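Long-range contact in bacterial leucyl aminopeptidase (Legionella pneumophila, PDB 6ESL), which probably removes amino acids, leucine among them, from the N-terminal ends of peptides as a secreted, zinc-dependent aminopeptidase of family M28: residues B[39-51]-B[87-96]. Numbering follows the deposited sequence.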
# COMPACT_ATOMS: atom_id res chain seq x y z
N LYS B 39 7.89 -5.73 35.92
CA LYS B 39 8.24 -4.39 36.27
C LYS B 39 8.12 -3.57 35.06
O LYS B 39 8.56 -3.97 34.01
CB LYS B 39 9.70 -4.25 36.74
CG LYS B 39 10.08 -4.90 38.01
CD LYS B 39 11.59 -4.71 38.35
CE LYS B 39 11.93 -5.38 39.69
NZ LYS B 39 13.35 -5.30 40.14
N ILE B 40 7.56 -2.39 35.21
CA ILE B 40 7.48 -1.44 34.12
C ILE B 40 8.79 -0.71 34.09
O ILE B 40 9.17 -0.14 35.09
CB ILE B 40 6.36 -0.41 34.29
CG1 ILE B 40 5.02 -1.03 34.74
CG2 ILE B 40 6.22 0.41 33.03
CD1 ILE B 40 4.57 -2.22 33.94
N LEU B 41 9.49 -0.71 32.95
CA LEU B 41 10.77 -0.03 32.83
C LEU B 41 10.60 1.32 32.16
O LEU B 41 11.43 2.22 32.35
CB LEU B 41 11.79 -0.88 32.03
CG LEU B 41 12.16 -2.21 32.70
CD1 LEU B 41 13.08 -2.95 31.76
CD2 LEU B 41 12.78 -2.10 34.07
N ALA B 42 9.61 1.43 31.30
CA ALA B 42 9.34 2.63 30.58
C ALA B 42 7.97 2.49 29.93
O ALA B 42 7.51 1.38 29.73
CB ALA B 42 10.40 2.83 29.47
N GLU B 43 7.34 3.60 29.64
CA GLU B 43 6.10 3.61 28.93
C GLU B 43 5.76 4.89 28.28
O GLU B 43 6.19 5.95 28.67
CB GLU B 43 4.94 3.07 29.74
CG GLU B 43 4.44 3.90 30.87
CD GLU B 43 3.17 3.32 31.45
OE1 GLU B 43 2.11 3.43 30.80
OE2 GLU B 43 3.25 2.76 32.53
N ASN B 44 4.97 4.78 27.25
CA ASN B 44 4.48 5.90 26.52
C ASN B 44 3.04 5.66 26.16
O ASN B 44 2.42 4.76 26.64
CB ASN B 44 5.39 6.33 25.37
CG ASN B 44 5.46 5.34 24.24
OD1 ASN B 44 4.68 4.43 24.17
ND2 ASN B 44 6.39 5.53 23.35
N LYS B 45 2.50 6.50 25.31
CA LYS B 45 1.11 6.37 24.95
C LYS B 45 0.75 5.02 24.34
O LYS B 45 -0.30 4.51 24.60
CB LYS B 45 0.76 7.49 23.99
CG LYS B 45 0.79 8.88 24.57
CD LYS B 45 0.45 9.95 23.55
CE LYS B 45 0.46 11.36 24.13
NZ LYS B 45 0.16 12.44 23.17
N GLU B 46 1.60 4.47 23.50
CA GLU B 46 1.32 3.21 22.87
C GLU B 46 1.92 1.91 23.41
O GLU B 46 1.42 0.85 23.14
CB GLU B 46 1.78 3.34 21.43
CG GLU B 46 1.00 4.35 20.63
CD GLU B 46 -0.49 4.06 20.59
OE1 GLU B 46 -0.88 2.89 20.47
OE2 GLU B 46 -1.29 5.00 20.68
N PHE B 47 2.93 2.01 24.24
CA PHE B 47 3.76 0.86 24.65
C PHE B 47 4.23 0.95 26.06
O PHE B 47 4.46 2.07 26.61
CB PHE B 47 5.08 0.67 23.82
CG PHE B 47 4.88 0.46 22.36
CD1 PHE B 47 4.53 -0.78 21.87
CD2 PHE B 47 5.10 1.50 21.47
CE1 PHE B 47 4.33 -0.97 20.53
CE2 PHE B 47 4.92 1.33 20.10
CZ PHE B 47 4.52 0.07 19.62
N LYS B 48 4.40 -0.22 26.66
CA LYS B 48 5.23 -0.38 27.83
C LYS B 48 6.44 -1.25 27.43
O LYS B 48 6.31 -2.14 26.62
CB LYS B 48 4.51 -1.10 28.96
CG LYS B 48 3.32 -0.30 29.47
CD LYS B 48 2.78 -0.80 30.76
CE LYS B 48 1.52 0.01 31.07
NZ LYS B 48 0.93 -0.59 32.23
N ILE B 49 7.58 -1.03 28.06
CA ILE B 49 8.64 -2.02 28.15
C ILE B 49 8.63 -2.57 29.53
O ILE B 49 8.83 -1.86 30.56
CB ILE B 49 10.01 -1.46 27.71
CG1 ILE B 49 9.94 -1.10 26.27
CG2 ILE B 49 11.11 -2.46 28.05
CD1 ILE B 49 11.05 -0.27 25.69
N ILE B 50 8.50 -3.88 29.60
CA ILE B 50 8.42 -4.54 30.84
C ILE B 50 9.56 -5.53 31.02
O ILE B 50 10.16 -5.97 30.03
CB ILE B 50 7.09 -5.32 31.01
CG1 ILE B 50 6.92 -6.47 29.97
CG2 ILE B 50 5.91 -4.35 30.86
CD1 ILE B 50 5.80 -7.40 30.34
N ASP B 51 9.86 -5.82 32.26
CA ASP B 51 10.80 -6.84 32.61
C ASP B 51 10.03 -7.98 33.18
O ASP B 51 9.20 -7.77 34.11
CB ASP B 51 11.75 -6.28 33.75
CG ASP B 51 12.81 -7.26 34.13
OD1 ASP B 51 12.56 -8.12 34.96
OD2 ASP B 51 13.87 -7.25 33.49
N GLN B 87 19.29 0.31 32.41
CA GLN B 87 18.15 -0.41 31.84
C GLN B 87 16.98 0.53 31.64
O GLN B 87 16.40 0.55 30.57
CB GLN B 87 17.68 -1.55 32.76
CG GLN B 87 18.66 -2.72 32.93
CD GLN B 87 18.16 -3.79 33.91
OE1 GLN B 87 17.36 -3.52 34.80
NE2 GLN B 87 18.64 -5.02 33.73
N GLN B 88 16.60 1.27 32.69
CA GLN B 88 15.44 2.17 32.55
C GLN B 88 15.70 3.32 31.59
O GLN B 88 14.78 3.78 30.89
CB GLN B 88 14.95 2.67 33.90
CG GLN B 88 14.43 1.53 34.74
CD GLN B 88 13.54 1.97 35.87
OE1 GLN B 88 13.63 1.43 36.99
NE2 GLN B 88 12.66 2.93 35.60
N GLN B 89 16.97 3.74 31.53
CA GLN B 89 17.39 4.84 30.65
C GLN B 89 17.36 4.35 29.23
O GLN B 89 16.76 5.02 28.38
CB GLN B 89 18.82 5.34 31.02
CG GLN B 89 18.93 6.03 32.40
CD GLN B 89 20.37 6.47 32.80
OE1 GLN B 89 21.35 5.90 32.32
NE2 GLN B 89 20.49 7.47 33.69
N SER B 90 18.02 3.21 28.96
CA SER B 90 17.98 2.55 27.62
C SER B 90 16.56 2.26 27.17
O SER B 90 16.17 2.58 26.03
CB SER B 90 18.72 1.21 27.60
OG SER B 90 18.12 0.29 28.43
N ALA B 91 15.78 1.69 28.11
CA ALA B 91 14.36 1.36 27.85
C ALA B 91 13.58 2.62 27.49
O ALA B 91 12.99 2.64 26.41
CB ALA B 91 13.74 0.58 29.01
N GLN B 92 13.63 3.69 28.31
CA GLN B 92 12.96 4.98 27.95
C GLN B 92 13.48 5.58 26.62
O GLN B 92 12.70 6.11 25.76
CB GLN B 92 13.05 6.02 29.12
CG GLN B 92 11.84 6.13 30.11
CD GLN B 92 10.54 6.69 29.41
OE1 GLN B 92 10.59 7.69 28.68
NE2 GLN B 92 9.40 6.06 29.64
N LYS B 93 14.79 5.48 26.42
CA LYS B 93 15.39 5.98 25.17
C LYS B 93 14.93 5.18 23.96
O LYS B 93 14.68 5.75 22.89
CB LYS B 93 16.93 5.97 25.25
CG LYS B 93 17.51 6.98 26.26
CD LYS B 93 19.04 6.97 26.37
CE LYS B 93 19.53 8.04 27.39
NZ LYS B 93 21.00 8.01 27.52
N LEU B 94 14.78 3.87 24.15
CA LEU B 94 14.26 3.00 23.10
C LEU B 94 12.88 3.41 22.67
O LEU B 94 12.62 3.47 21.50
CB LEU B 94 14.28 1.55 23.57
CG LEU B 94 14.17 0.51 22.48
CD1 LEU B 94 15.19 0.69 21.35
CD2 LEU B 94 14.36 -0.81 23.21
N LEU B 95 12.04 3.80 23.63
CA LEU B 95 10.73 4.31 23.25
C LEU B 95 10.67 5.67 22.54
O LEU B 95 9.60 5.98 22.07
CB LEU B 95 9.77 4.27 24.46
CG LEU B 95 9.35 2.88 24.98
CD1 LEU B 95 8.31 3.01 26.05
CD2 LEU B 95 8.77 2.02 23.84
N GLN B 96 11.77 6.45 22.41
CA GLN B 96 11.74 7.79 21.73
C GLN B 96 12.62 7.93 20.47
O GLN B 96 12.35 7.34 19.44
CB GLN B 96 12.12 8.89 22.74
CG GLN B 96 13.63 9.05 22.93
CD GLN B 96 14.05 9.73 24.23
OE1 GLN B 96 13.23 10.26 24.98
NE2 GLN B 96 15.37 9.70 24.50
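Leu95 lies against the hairpin formed by strands 39-43 and 47-51, its two methyl groups parted between them. Leu95 CD1 packs on the first strand, 3.7 Å from Glu43 CA and close to the methyl of Ala42, while Leu95 CD2 sits 3.9 Å from Phe47 CB. From the second strand Ile49 points toward the helix, its side chain sliding past that of Leu95 in the opposite direction and bringing Ile49 CD1 to within 3.6 Å of Leu95 CG. With CG1 of Ile49 anti to its own carbonyl carbon (chi1 -64°), the other branch, CG2, faces the methyl of Ala91. Ala91 CB, four residues before Leu95, also meets Leu41 CB at 3.9 Å and the methyl of Ala42.

Two glutamines border this apolar patch. The aliphatic part of Gln88 crosses Leu41 at about a right angle. Gln92 CG rests on Ala42 CB, and the bend at chi2 (-67°) turns the amide so that Gln92 NE2 reaches Glu43 O in a weak hydrogen bond of 3.4 Å.

Behind these contacts, a classic beta bulge sets both Leu41 and Ala42 opposite Ile49, so that two consecutive residues can both reach Ala91. At the hairpin turn, Asn44 OD1 takes the backbone N-H of Phe47 at 3.0 Å in an Asx motif, nearly in line with its C=O. Gln28 holds both Asn44 O and Glu43 OE1, and the Phe47 ring meets Tyr331 of the second subunit.

The contact thus lays helix 88-94 on the edge hairpin of the small antiparallel sheet, well away from the zinc-binding domain. Its cohesion is chiefly hydrophobic, with polar glutamines marking the border; the axes of strand 39-43 and helix 88-94 come within 6.9 Å, a closeness consistent with the small Ala42 and Ala91 side chains at the interface.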